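Local coordinates for protein F420-dependent methylenetetrahydromethanopterin dehydrogenase (Methanopyrus kandleri, PDB 3IQZ) that catalyses the reversible, coenzyme F420-dependent interconversion of methenyl- and methylene-tetrahydromethanopterin in methanogenesis from carbon dioxide, at residues P121-G126 against A138-D143; R128-D133 against E228-I233. One frame throughout, in Å; residues are numbered along the deposited sequence.

Contact 1. Residues P121-G126 against A138-D143. With H4M (5,10-dimethylene tetrahydromethanopterin), chain G.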
ATOM      1  N   PRO A 121      25.870  -2.424  -2.228  1.00  5.93           N
ATOM      2  CA  PRO A 121      24.468  -2.751  -2.432  1.00  6.27           C
ATOM      3  C   PRO A 121      24.116  -3.147  -3.881  1.00  6.31           C
ATOM      4  O   PRO A 121      22.975  -3.517  -4.141  1.00  5.67           O
ATOM      5  CB  PRO A 121      23.732  -1.472  -2.004  1.00  6.08           C
ATOM      6  CG  PRO A 121      24.721  -0.636  -1.298  1.00  6.62           C
ATOM      7  CD  PRO A 121      26.066  -1.028  -1.828  1.00  5.83           C
ATOM      8  N   ASP A 122      25.093  -3.100  -4.794  1.00  6.91           N
ATOM      9  CA  ASP A 122      24.844  -3.434  -6.227  1.00  7.03           C
ATOM     10  C   ASP A 122      24.947  -4.951  -6.360  1.00  7.22           C
ATOM     11  O   ASP A 122      25.951  -5.473  -6.864  1.00  6.66           O
ATOM     12  CB  ASP A 122      25.884  -2.769  -7.129  1.00  7.53           C
ATOM     13  CG  ASP A 122      25.376  -2.559  -8.567  1.00  8.75           C
ATOM     14  OD1 ASP A 122      24.551  -3.365  -9.042  1.00  8.59           O
ATOM     15  OD2 ASP A 122      25.815  -1.592  -9.225  1.00 10.13           O
ATOM     16  N   ALA A 123      23.912  -5.641  -5.871  1.00  6.92           N
ATOM     17  CA  ALA A 123      23.970  -7.068  -5.543  1.00  5.87           C
ATOM     18  C   ALA A 123      23.718  -7.949  -6.755  1.00  6.00           C
ATOM     19  O   ALA A 123      22.849  -7.644  -7.589  1.00  6.08           O
ATOM     20  CB  ALA A 123      22.941  -7.380  -4.477  1.00  5.12           C
ATOM     21  N   MET A 124      24.450  -9.050  -6.839  1.00  5.41           N
ATOM     22  CA  MET A 124      24.215 -10.068  -7.855  1.00  5.49           C
ATOM     23  C   MET A 124      22.807 -10.643  -7.696  1.00  5.22           C
ATOM     24  O   MET A 124      22.338 -10.882  -6.572  1.00  5.23           O
ATOM     25  CB  MET A 124      25.239 -11.182  -7.729  1.00  5.16           C
ATOM     26  CG  MET A 124      25.182 -12.218  -8.842  1.00  6.82           C
ATOM     27  SD  MET A 124      26.246 -13.691  -8.520  1.00  8.84           S
ATOM     28  CE  MET A 124      25.164 -14.652  -7.477  1.00  8.25           C
ATOM     29  N   LEU A 125      22.146 -10.865  -8.819  1.00  4.62           N
ATOM     30  CA  LEU A 125      20.785 -11.400  -8.843  1.00  4.56           C
ATOM     31  C   LEU A 125      20.774 -12.934  -8.827  1.00  4.89           C
ATOM     32  O   LEU A 125      21.825 -13.571  -8.829  1.00  2.91           O
ATOM     33  CB  LEU A 125      20.021 -10.860 -10.051  1.00  3.96           C
ATOM     34  CG  LEU A 125      20.706 -10.945 -11.421  1.00  4.69           C
ATOM     35  CD1 LEU A 125      21.045 -12.391 -11.809  1.00  3.28           C
ATOM     36  CD2 LEU A 125      19.865 -10.278 -12.522  1.00  3.45           C
ATOM     37  N   GLY A 126      19.575 -13.524  -8.825  1.00  5.64           N
ATOM     38  CA  GLY A 126      19.454 -14.983  -8.610  1.00  5.48           C
ATOM     39  C   GLY A 126      19.492 -15.681  -9.963  1.00  5.79           C
ATOM     40  O   GLY A 126      18.455 -16.053 -10.538  1.00  5.46           O
ATOM     41  N   ALA A 138      15.092  -8.131 -15.883  1.00  3.89           N
ATOM     42  CA  ALA A 138      14.775  -6.716 -16.015  1.00  4.21           C
ATOM     43  C   ALA A 138      13.985  -6.167 -14.814  1.00  4.35           C
ATOM     44  O   ALA A 138      14.158  -5.016 -14.402  1.00  5.00           O
ATOM     45  CB  ALA A 138      13.989  -6.476 -17.331  1.00  3.52           C
ATOM     46  N   ILE A 139      13.081  -6.969 -14.276  1.00  3.81           N
ATOM     47  CA  ILE A 139      12.359  -6.540 -13.100  1.00  3.85           C
ATOM     48  C   ILE A 139      13.317  -6.314 -11.932  1.00  3.79           C
ATOM     49  O   ILE A 139      13.176  -5.345 -11.168  1.00  2.58           O
ATOM     50  CB  ILE A 139      11.305  -7.570 -12.697  1.00  4.45           C
ATOM     51  CG1 ILE A 139      10.164  -7.524 -13.710  1.00  4.68           C
ATOM     52  CG2 ILE A 139      10.824  -7.341 -11.221  1.00  2.36           C
ATOM     53  CD1 ILE A 139       9.155  -8.608 -13.537  1.00  8.12           C
ATOM     54  N   TYR A 140      14.303  -7.203 -11.809  1.00  3.69           N
ATOM     55  CA  TYR A 140      15.262  -7.093 -10.703  1.00  3.80           C
ATOM     56  C   TYR A 140      16.054  -5.799 -10.881  1.00  4.34           C
ATOM     57  O   TYR A 140      16.316  -5.066  -9.901  1.00  4.84           O
ATOM     58  CB  TYR A 140      16.205  -8.279 -10.709  1.00  3.89           C
ATOM     59  CG  TYR A 140      17.320  -8.165  -9.683  1.00  4.86           C
ATOM     60  CD1 TYR A 140      17.167  -8.705  -8.417  1.00  5.21           C
ATOM     61  CD2 TYR A 140      18.518  -7.510  -9.985  1.00  5.66           C
ATOM     62  CE1 TYR A 140      18.179  -8.617  -7.488  1.00  5.66           C
ATOM     63  CE2 TYR A 140      19.533  -7.402  -9.059  1.00  4.97           C
ATOM     64  CZ  TYR A 140      19.358  -7.970  -7.802  1.00  6.32           C
ATOM     65  OH  TYR A 140      20.339  -7.881  -6.834  1.00  6.93           O
ATOM     66  N   ASN A 141      16.435  -5.520 -12.127  1.00  3.77           N
ATOM     67  CA  ASN A 141      17.238  -4.343 -12.431  1.00  4.11           C
ATOM     68  C   ASN A 141      16.472  -3.043 -12.189  1.00  4.15           C
ATOM     69  O   ASN A 141      17.059  -2.037 -11.832  1.00  4.39           O
ATOM     70  CB  ASN A 141      17.810  -4.427 -13.873  1.00  3.59           C
ATOM     71  CG  ASN A 141      19.187  -5.116 -13.919  1.00  5.57           C
ATOM     72  OD1 ASN A 141      20.217  -4.506 -13.589  1.00  5.37           O
ATOM     73  ND2 ASN A 141      19.202  -6.396 -14.285  1.00  2.08           N
ATOM     74  N   ALA A 142      15.156  -3.051 -12.424  1.00  4.95           N
ATOM     75  CA  ALA A 142      14.301  -1.867 -12.143  1.00  4.70           C
ATOM     76  C   ALA A 142      14.283  -1.596 -10.619  1.00  5.02           C
ATOM     77  O   ALA A 142      14.441  -0.447 -10.172  1.00  5.90           O
ATOM     78  CB  ALA A 142      12.907  -2.079 -12.647  1.00  4.44           C
ATOM     79  N   ASP A 143      14.086  -2.655  -9.841  1.00  3.94           N
ATOM     80  CA  ASP A 143      14.075  -2.538  -8.398  1.00  5.14           C
ATOM     81  C   ASP A 143      15.428  -2.022  -7.873  1.00  4.47           C
ATOM     82  O   ASP A 143      15.477  -1.099  -7.062  1.00  4.37           O
ATOM     83  CB  ASP A 143      13.719  -3.892  -7.758  1.00  4.57           C
ATOM     84  CG  ASP A 143      12.219  -4.183  -7.825  1.00  7.76           C
ATOM     85  OD1 ASP A 143      11.431  -3.221  -7.899  1.00  8.36           O
ATOM     86  OD2 ASP A 143      11.823  -5.365  -7.798  1.00  9.00           O
TER
HETATM   87  N1  H4M G 284      21.919  -7.397 -13.638  0.75 65.69           N
HETATM   88  C2  H4M G 284      22.422  -6.872 -12.499  0.75 65.45           C
HETATM   89  NA2 H4M G 284      22.097  -5.620 -12.112  0.75 64.48           N
HETATM   90  N3  H4M G 284      23.266  -7.583 -11.729  0.75 66.48           N
HETATM   91  C4  H4M G 284      23.633  -8.836 -12.061  0.75 67.64           C
HETATM   92  OH4 H4M G 284      24.423  -9.466 -11.317  0.75 69.01           O
HETATM   93  C4A H4M G 284      23.129  -9.397 -13.223  0.75 66.40           C
HETATM   94  N5  H4M G 284      23.467 -10.691 -13.647  0.75 65.59           N
HETATM   95  C6  H4M G 284      23.436 -10.939 -15.072  0.75 65.30           C
HETATM   96  C7  H4M G 284      22.006 -10.583 -15.469  0.75 65.36           C
HETATM   97  C7M H4M G 284      21.826 -10.866 -16.951  0.75 64.10           C
HETATM   98  N8  H4M G 284      21.755  -9.179 -15.159  0.75 64.82           N
HETATM   99  C8A H4M G 284      22.260  -8.648 -14.016  0.75 66.45           C
HETATM  100  C9  H4M G 284      23.752 -12.428 -15.176  0.75 65.02           C
HETATM  101  C9M H4M G 284      24.545 -12.713 -16.446  0.75 65.50           C
HETATM  102  C10 H4M G 284      24.511 -11.539 -13.086  0.75 65.12           C
HETATM  103  N10 H4M G 284      24.610 -12.664 -14.022  0.75 64.33           N
HETATM  104  C11 H4M G 284      25.677 -16.562 -12.833  0.75 62.03           C
HETATM  105  C12 H4M G 284      24.981 -16.360 -14.032  0.75 62.21           C
HETATM  106  C13 H4M G 284      24.623 -15.065 -14.427  0.75 62.99           C
HETATM  107  C14 H4M G 284      24.962 -13.968 -13.633  0.75 63.42           C
HETATM  108  C15 H4M G 284      25.665 -14.180 -12.446  0.75 62.60           C
HETATM  109  C16 H4M G 284      26.018 -15.463 -12.052  0.75 61.02           C
HETATM  110  CX1 H4M G 284      26.103 -17.941 -12.377  0.75 58.56           C
HETATM  111  CX2 H4M G 284      24.951 -18.929 -12.295  0.75 58.59           C
HETATM  112  CX3 H4M G 284      25.474 -20.368 -12.201  0.75 57.17           C
HETATM  113  CX4 H4M G 284      24.362 -21.380 -11.970  0.75 58.59           C
HETATM  114  CX5 H4M G 284      23.793 -21.912 -13.287  0.75 57.80           C
HETATM  115  OX2 H4M G 284      24.166 -18.619 -11.132  0.75 58.07           O
HETATM  116  OX3 H4M G 284      26.094 -20.727 -13.425  0.75 56.59           O
HETATM  117  OX4 H4M G 284      24.876 -22.470 -11.180  0.75 60.63           O
HETATM  118  OX5 H4M G 284      22.838 -22.930 -12.989  0.75 58.31           O
HETATM  119  O5J H4M G 284      20.899 -27.593 -13.960  0.75 73.55           O
HETATM  120  C5J H4M G 284      20.226 -26.375 -14.224  0.75 66.68           C
HETATM  121  C4J H4M G 284      20.800 -25.245 -13.384  0.75 63.06           C
HETATM  122  O4J H4M G 284      22.225 -25.103 -13.493  0.75 59.04           O
HETATM  123  C3J H4M G 284      20.185 -23.983 -13.953  0.75 61.43           C
HETATM  124  O3J H4M G 284      19.784 -23.152 -12.858  0.75 58.80           O
HETATM  125  C2J H4M G 284      21.316 -23.411 -14.797  0.75 60.74           C
HETATM  126  O2J H4M G 284      21.227 -21.994 -14.937  0.75 61.70           O
HETATM  127  C1J H4M G 284      22.581 -23.841 -14.055  0.75 59.80           C
HETATM  128  PA  H4M G 284      21.620 -28.429 -15.149  0.75 77.35           P
HETATM  129  O1A H4M G 284      20.691 -29.621 -15.257  0.75 76.07           O
HETATM  130  O2A H4M G 284      21.646 -27.516 -16.371  0.75 75.91           O
HETATM  131  O3A H4M G 284      23.001 -28.726 -14.595  0.75 76.48           O
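Y140, on helix 134-150, gives its hydroxyl to the loop carbonyl of A123, in a short hydrogen bond with OH 2.6 Å from A123 O. The hydroxyl approaches from above the carbonyl plane, 58° out of it, so the bond does not use a lone-pair direction. With CG anti to the backbone N (chi1 174°), the tyrosine ring extends from the helix toward the loop. With a phenylalanine here, A123 O would probably lose this donor, and the loop its polar tie to the helix.

The apolar part of the contact is a CH-pi interaction. L125 CB sits 3.5 Å from the centroid of the Y140 ring, almost directly over its centre. The branch of L125 then turns to the bound tetrahydromethanopterin, with CG and CD2 packed against one face of the pterin and CD2 3.3 Å from H4M C8A. The leucine is thus wedged between the tyrosine and the pterin. M124 runs alongside the ligand, its SD about 4.0 Å from C15 and C16 of the H4M phenyl ring.

The amide of N141 reads the pterin with two hydrogen bonds. N141 OD1 accepts from the exocyclic amine NA2 of H4M at 2.6 Å, nearly straight (166°), while N141 ND2 donates to its ring N1 at 3.0 Å. M137 O takes a further bond from ND2, which helps fix the amide's rotation. On the loop, D122 bonds through its carboxylate to the backbone N atoms of G15 and T16.

L125, M124 and N141 line one side of the pterin pocket, built here from the loop after parallel strand 115-119 and the helix that follows it, with Y140 backing L125.

Contact 2. Residues R128-D133 against E228-I233. With H4M (5,10-dimethylene tetrahydromethanopterin), chain G.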
ATOM      1  N   ARG A 128      19.664 -18.405 -11.729  1.00  5.56           N
ATOM      2  CA  ARG A 128      19.440 -19.813 -12.041  1.00  5.53           C
ATOM      3  C   ARG A 128      18.423 -19.892 -13.177  1.00  5.67           C
ATOM      4  O   ARG A 128      17.418 -19.169 -13.151  1.00  5.73           O
ATOM      5  CB  ARG A 128      18.900 -20.538 -10.830  1.00  4.87           C
ATOM      6  CG  ARG A 128      19.953 -20.764  -9.717  1.00  6.26           C
ATOM      7  CD  ARG A 128      21.073 -21.683 -10.169  1.00  7.10           C
ATOM      8  NE  ARG A 128      21.686 -22.354  -9.036  1.00  6.61           N
ATOM      9  CZ  ARG A 128      22.455 -23.437  -9.118  1.00  6.32           C
ATOM     10  NH1 ARG A 128      22.964 -23.978  -8.002  1.00  5.10           N
ATOM     11  NH2 ARG A 128      22.713 -23.987 -10.297  1.00  3.89           N
ATOM     12  N   ARG A 129      18.673 -20.761 -14.159  1.00  5.32           N
ATOM     13  CA  ARG A 129      17.822 -20.833 -15.337  1.00  5.41           C
ATOM     14  C   ARG A 129      16.346 -21.062 -15.002  1.00  4.74           C
ATOM     15  O   ARG A 129      15.466 -20.517 -15.651  1.00  3.79           O
ATOM     16  CB  ARG A 129      18.300 -21.895 -16.342  1.00  5.53           C
ATOM     17  CG  ARG A 129      17.355 -21.987 -17.588  1.00  7.27           C
ATOM     18  CD  ARG A 129      17.853 -22.923 -18.691  1.00  9.33           C
ATOM     19  NE  ARG A 129      19.249 -22.664 -19.029  1.00 10.69           N
ATOM     20  CZ  ARG A 129      20.274 -23.379 -18.565  1.00 11.71           C
ATOM     21  NH1 ARG A 129      21.512 -23.055 -18.910  1.00 11.53           N
ATOM     22  NH2 ARG A 129      20.061 -24.412 -17.756  1.00 12.29           N
ATOM     23  N   GLU A 130      16.085 -21.890 -13.999  1.00  4.47           N
ATOM     24  CA  GLU A 130      14.701 -22.175 -13.613  1.00  4.35           C
ATOM     25  C   GLU A 130      13.902 -20.959 -13.126  1.00  4.08           C
ATOM     26  O   GLU A 130      12.697 -21.058 -12.970  1.00  4.62           O
ATOM     27  CB  GLU A 130      14.677 -23.230 -12.501  1.00  4.40           C
ATOM     28  CG  GLU A 130      15.386 -24.517 -12.857  1.00  4.84           C
ATOM     29  CD  GLU A 130      16.832 -24.501 -12.437  1.00  5.60           C
ATOM     30  OE1 GLU A 130      17.408 -25.583 -12.249  1.00  6.40           O
ATOM     31  OE2 GLU A 130      17.386 -23.397 -12.275  1.00  5.44           O
ATOM     32  N   PHE A 131      14.578 -19.846 -12.839  1.00  3.60           N
ATOM     33  CA  PHE A 131      13.949 -18.681 -12.229  1.00  3.02           C
ATOM     34  C   PHE A 131      14.195 -17.439 -13.080  1.00  3.08           C
ATOM     35  O   PHE A 131      13.249 -16.700 -13.404  1.00  3.00           O
ATOM     36  CB  PHE A 131      14.456 -18.457 -10.785  1.00  3.03           C
ATOM     37  CG  PHE A 131      13.967 -17.155 -10.148  1.00  3.81           C
ATOM     38  CD1 PHE A 131      12.631 -16.998  -9.788  1.00  2.10           C
ATOM     39  CD2 PHE A 131      14.851 -16.098  -9.908  1.00  2.05           C
ATOM     40  CE1 PHE A 131      12.174 -15.811  -9.218  1.00  2.03           C
ATOM     41  CE2 PHE A 131      14.400 -14.903  -9.319  1.00  2.23           C
ATOM     42  CZ  PHE A 131      13.063 -14.765  -8.978  1.00  2.00           C
ATOM     43  N   LEU A 132      15.441 -17.219 -13.474  1.00  2.98           N
ATOM     44  CA  LEU A 132      15.787 -15.970 -14.111  1.00  2.98           C
ATOM     45  C   LEU A 132      15.585 -16.037 -15.639  1.00  3.33           C
ATOM     46  O   LEU A 132      16.415 -16.616 -16.341  1.00  3.64           O
ATOM     47  CB  LEU A 132      17.230 -15.560 -13.789  1.00  2.92           C
ATOM     48  CG  LEU A 132      17.471 -14.092 -14.179  1.00  3.15           C
ATOM     49  CD1 LEU A 132      16.932 -13.141 -13.085  1.00  2.60           C
ATOM     50  CD2 LEU A 132      18.935 -13.784 -14.501  1.00  4.82           C
ATOM     51  N   ASP A 133      14.488 -15.468 -16.151  1.00  3.24           N
ATOM     52  CA  ASP A 133      14.371 -15.285 -17.588  1.00  3.39           C
ATOM     53  C   ASP A 133      14.591 -13.811 -17.838  1.00  3.24           C
ATOM     54  O   ASP A 133      14.907 -13.083 -16.881  1.00  3.44           O
ATOM     55  CB  ASP A 133      13.026 -15.770 -18.149  1.00  3.36           C
ATOM     56  CG  ASP A 133      11.842 -14.841 -17.820  1.00  4.46           C
ATOM     57  OD1 ASP A 133      11.873 -14.020 -16.873  1.00  6.21           O
ATOM     58  OD2 ASP A 133      10.828 -14.962 -18.529  1.00  4.82           O
ATOM     59  N   GLU A 228      15.349 -27.990  -5.731  1.00 11.08           N
ATOM     60  CA  GLU A 228      14.223 -27.810  -4.832  1.00 11.32           C
ATOM     61  C   GLU A 228      14.519 -26.798  -3.745  1.00  9.92           C
ATOM     62  O   GLU A 228      13.608 -26.264  -3.134  1.00  9.78           O
ATOM     63  CB  GLU A 228      13.789 -29.128  -4.212  1.00 11.67           C
ATOM     64  CG  GLU A 228      12.521 -29.618  -4.840  1.00 17.74           C
ATOM     65  CD  GLU A 228      12.427 -31.121  -4.866  1.00 24.65           C
ATOM     66  OE1 GLU A 228      11.926 -31.654  -5.876  1.00 29.41           O
ATOM     67  OE2 GLU A 228      12.845 -31.769  -3.892  1.00 26.46           O
ATOM     68  N   ARG A 229      15.795 -26.526  -3.521  1.00  8.51           N
ATOM     69  CA  ARG A 229      16.192 -25.591  -2.498  1.00  7.04           C
ATOM     70  C   ARG A 229      16.691 -24.342  -3.160  1.00  6.11           C
ATOM     71  O   ARG A 229      16.357 -23.254  -2.729  1.00  5.62           O
ATOM     72  CB  ARG A 229      17.297 -26.188  -1.588  1.00  7.07           C
ATOM     73  CG  ARG A 229      16.844 -27.369  -0.720  1.00  6.58           C
ATOM     74  CD  ARG A 229      18.013 -28.004   0.073  1.00  7.19           C
ATOM     75  NE  ARG A 229      18.615 -27.055   1.013  1.00  7.94           N
ATOM     76  CZ  ARG A 229      18.161 -26.819   2.247  1.00  8.38           C
ATOM     77  NH1 ARG A 229      18.785 -25.953   3.034  1.00  8.47           N
ATOM     78  NH2 ARG A 229      17.098 -27.462   2.708  1.00  6.90           N
ATOM     79  N   TYR A 230      17.508 -24.470  -4.196  1.00  5.47           N
ATOM     80  CA  TYR A 230      18.033 -23.241  -4.805  1.00  5.47           C
ATOM     81  C   TYR A 230      17.030 -22.342  -5.538  1.00  4.91           C
ATOM     82  O   TYR A 230      17.198 -21.115  -5.549  1.00  5.28           O
ATOM     83  CB  TYR A 230      19.344 -23.453  -5.600  1.00  5.37           C
ATOM     84  CG  TYR A 230      19.294 -24.186  -6.944  1.00  6.06           C
ATOM     85  CD1 TYR A 230      20.031 -25.367  -7.141  1.00  6.88           C
ATOM     86  CD2 TYR A 230      18.600 -23.668  -8.029  1.00  6.66           C
ATOM     87  CE1 TYR A 230      20.039 -26.036  -8.363  1.00  5.85           C
ATOM     88  CE2 TYR A 230      18.599 -24.321  -9.253  1.00  6.57           C
ATOM     89  CZ  TYR A 230      19.318 -25.504  -9.420  1.00  6.96           C
ATOM     90  OH  TYR A 230      19.301 -26.141 -10.645  1.00  6.10           O
ATOM     91  N   VAL A 231      15.968 -22.904  -6.111  1.00  4.46           N
ATOM     92  CA  VAL A 231      14.996 -22.046  -6.835  1.00  3.65           C
ATOM     93  C   VAL A 231      14.239 -21.067  -5.882  1.00  3.50           C
ATOM     94  O   VAL A 231      14.222 -19.851  -6.113  1.00  3.52           O
ATOM     95  CB  VAL A 231      14.009 -22.859  -7.703  1.00  4.30           C
ATOM     96  CG1 VAL A 231      13.077 -21.909  -8.484  1.00  3.11           C
ATOM     97  CG2 VAL A 231      14.765 -23.769  -8.671  1.00  3.69           C
ATOM     98  N   PRO A 232      13.606 -21.601  -4.821  1.00  2.54           N
ATOM     99  CA  PRO A 232      13.066 -20.757  -3.773  1.00  2.31           C
ATOM    100  C   PRO A 232      14.106 -19.778  -3.244  1.00  2.76           C
ATOM    101  O   PRO A 232      13.780 -18.611  -3.099  1.00  2.65           O
ATOM    102  CB  PRO A 232      12.721 -21.759  -2.653  1.00  2.50           C
ATOM    103  CG  PRO A 232      12.408 -23.017  -3.371  1.00  2.47           C
ATOM    104  CD  PRO A 232      13.352 -23.037  -4.566  1.00  2.43           C
ATOM    105  N   ILE A 233      15.324 -20.248  -2.941  1.00  2.66           N
ATOM    106  CA  ILE A 233      16.350 -19.356  -2.429  1.00  3.08           C
ATOM    107  C   ILE A 233      16.594 -18.139  -3.303  1.00  3.71           C
ATOM    108  O   ILE A 233      16.579 -17.025  -2.779  1.00  4.32           O
ATOM    109  CB  ILE A 233      17.688 -20.085  -2.106  1.00  3.50           C
ATOM    110  CG1 ILE A 233      17.503 -20.984  -0.876  1.00  2.58           C
ATOM    111  CG2 ILE A 233      18.822 -19.077  -1.895  1.00  4.44           C
ATOM    112  CD1 ILE A 233      18.564 -22.016  -0.722  1.00  4.27           C
TER
HETATM  113  N1  H4M G 284      21.919  -7.397 -13.638  0.75 65.69           N
HETATM  114  C2  H4M G 284      22.422  -6.872 -12.499  0.75 65.45           C
HETATM  115  NA2 H4M G 284      22.097  -5.620 -12.112  0.75 64.48           N
HETATM  116  N3  H4M G 284      23.266  -7.583 -11.729  0.75 66.48           N
HETATM  117  C4  H4M G 284      23.633  -8.836 -12.061  0.75 67.64           C
HETATM  118  OH4 H4M G 284      24.423  -9.466 -11.317  0.75 69.01           O
HETATM  119  C4A H4M G 284      23.129  -9.397 -13.223  0.75 66.40           C
HETATM  120  N5  H4M G 284      23.467 -10.691 -13.647  0.75 65.59           N
HETATM  121  C6  H4M G 284      23.436 -10.939 -15.072  0.75 65.30           C
HETATM  122  C7  H4M G 284      22.006 -10.583 -15.469  0.75 65.36           C
HETATM  123  C7M H4M G 284      21.826 -10.866 -16.951  0.75 64.10           C
HETATM  124  N8  H4M G 284      21.755  -9.179 -15.159  0.75 64.82           N
HETATM  125  C8A H4M G 284      22.260  -8.648 -14.016  0.75 66.45           C
HETATM  126  C9  H4M G 284      23.752 -12.428 -15.176  0.75 65.02           C
HETATM  127  C9M H4M G 284      24.545 -12.713 -16.446  0.75 65.50           C
HETATM  128  C10 H4M G 284      24.511 -11.539 -13.086  0.75 65.12           C
HETATM  129  N10 H4M G 284      24.610 -12.664 -14.022  0.75 64.33           N
HETATM  130  C11 H4M G 284      25.677 -16.562 -12.833  0.75 62.03           C
HETATM  131  C12 H4M G 284      24.981 -16.360 -14.032  0.75 62.21           C
HETATM  132  C13 H4M G 284      24.623 -15.065 -14.427  0.75 62.99           C
HETATM  133  C14 H4M G 284      24.962 -13.968 -13.633  0.75 63.42           C
HETATM  134  C15 H4M G 284      25.665 -14.180 -12.446  0.75 62.60           C
HETATM  135  C16 H4M G 284      26.018 -15.463 -12.052  0.75 61.02           C
HETATM  136  CX1 H4M G 284      26.103 -17.941 -12.377  0.75 58.56           C
HETATM  137  CX2 H4M G 284      24.951 -18.929 -12.295  0.75 58.59           C
HETATM  138  CX3 H4M G 284      25.474 -20.368 -12.201  0.75 57.17           C
HETATM  139  CX4 H4M G 284      24.362 -21.380 -11.970  0.75 58.59           C
HETATM  140  CX5 H4M G 284      23.793 -21.912 -13.287  0.75 57.80           C
HETATM  141  OX2 H4M G 284      24.166 -18.619 -11.132  0.75 58.07           O
HETATM  142  OX3 H4M G 284      26.094 -20.727 -13.425  0.75 56.59           O
HETATM  143  OX4 H4M G 284      24.876 -22.470 -11.180  0.75 60.63           O
HETATM  144  OX5 H4M G 284      22.838 -22.930 -12.989  0.75 58.31           O
HETATM  145  O5J H4M G 284      20.899 -27.593 -13.960  0.75 73.55           O
HETATM  146  C5J H4M G 284      20.226 -26.375 -14.224  0.75 66.68           C
HETATM  147  C4J H4M G 284      20.800 -25.245 -13.384  0.75 63.06           C
HETATM  148  O4J H4M G 284      22.225 -25.103 -13.493  0.75 59.04           O
HETATM  149  C3J H4M G 284      20.185 -23.983 -13.953  0.75 61.43           C
HETATM  150  O3J H4M G 284      19.784 -23.152 -12.858  0.75 58.80           O
HETATM  151  C2J H4M G 284      21.316 -23.411 -14.797  0.75 60.74           C
HETATM  152  O2J H4M G 284      21.227 -21.994 -14.937  0.75 61.70           O
HETATM  153  C1J H4M G 284      22.581 -23.841 -14.055  0.75 59.80           C
HETATM  154  PA  H4M G 284      21.620 -28.429 -15.149  0.75 77.35           P
HETATM  155  O1A H4M G 284      20.691 -29.621 -15.257  0.75 76.07           O
HETATM  156  O2A H4M G 284      21.646 -27.516 -16.371  0.75 75.91           O
HETATM  157  O3A H4M G 284      23.001 -28.726 -14.595  0.75 76.48           O
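R128 and Y230 form a stacked cation-pi pair joining the loop before helix 134-150 to helix 227-257. The guanidinium lies flat on the phenol ring, the planes only 11° apart and R128 CZ 3.6 Å from the Y230 ring centroid. The arginine chain bends at chi2 (-65°), which brings NE over the ring, with CG beside its CD2 rim, and lets the aliphatic CD add a CH-pi contact. On the opposite face of the guanidinium lies H4M OX4, and R128 NH2 donates to H4M OX5 at 2.9 Å. NE is bonded to G220 O, so the group is covered by Y230 on one face and the ligand on the other and tied by hydrogen bonds at NE and NH2.

Y230 has CG between its backbone N and carbonyl carbon (chi1 72°), an uncommon choice in a helix, and this turns the ring toward the loop. Its OH donates to E130 OE1 at 2.5 Å, meeting the carboxylate on the syn side. E130 bends sharply at chi2, and its carboxylate lies steeply inclined to the phenol ring rather than coplanar with it. The other oxygen, OE2, takes a very short bond from ribose hydroxyl O3J, so one acid addresses both tyrosine and ligand. Next to these polar bonds, V231 CG2 rests on E130 CB at 3.9 Å, while its CG1 faces F131 CB more loosely.

R129 has an extended start and stretches past the ribose, with O2J over one face of its guanidinium. Its far end forms a salt bridge with D29 of the second subunit. The loop itself turns tightly here, R128 O accepting from both F131 N and L132 N, and R129 N meets the two ribose hydroxyls O2J and O3J of H4M, each at 2.9 Å.

The two contacts grip opposite parts of one H4M molecule: contact 1 takes the pterin and its neighbouring phenyl ring, contact 2 the polyol and ribose. Their centres lie 15 Å apart, and their segments alternate along the chain, so the stretch from 121 to 143 serves both. They also touch directly, G126 O lying 3.5 Å from L132 CB and L125 CD1 packing on L132 CD2. H238 of helix 227-257 meets both Y140 and F131, bridging the two sets of side chains. Both contacts border the second subunit, and the side chain of N141 is about 13 Å from another bound H4M.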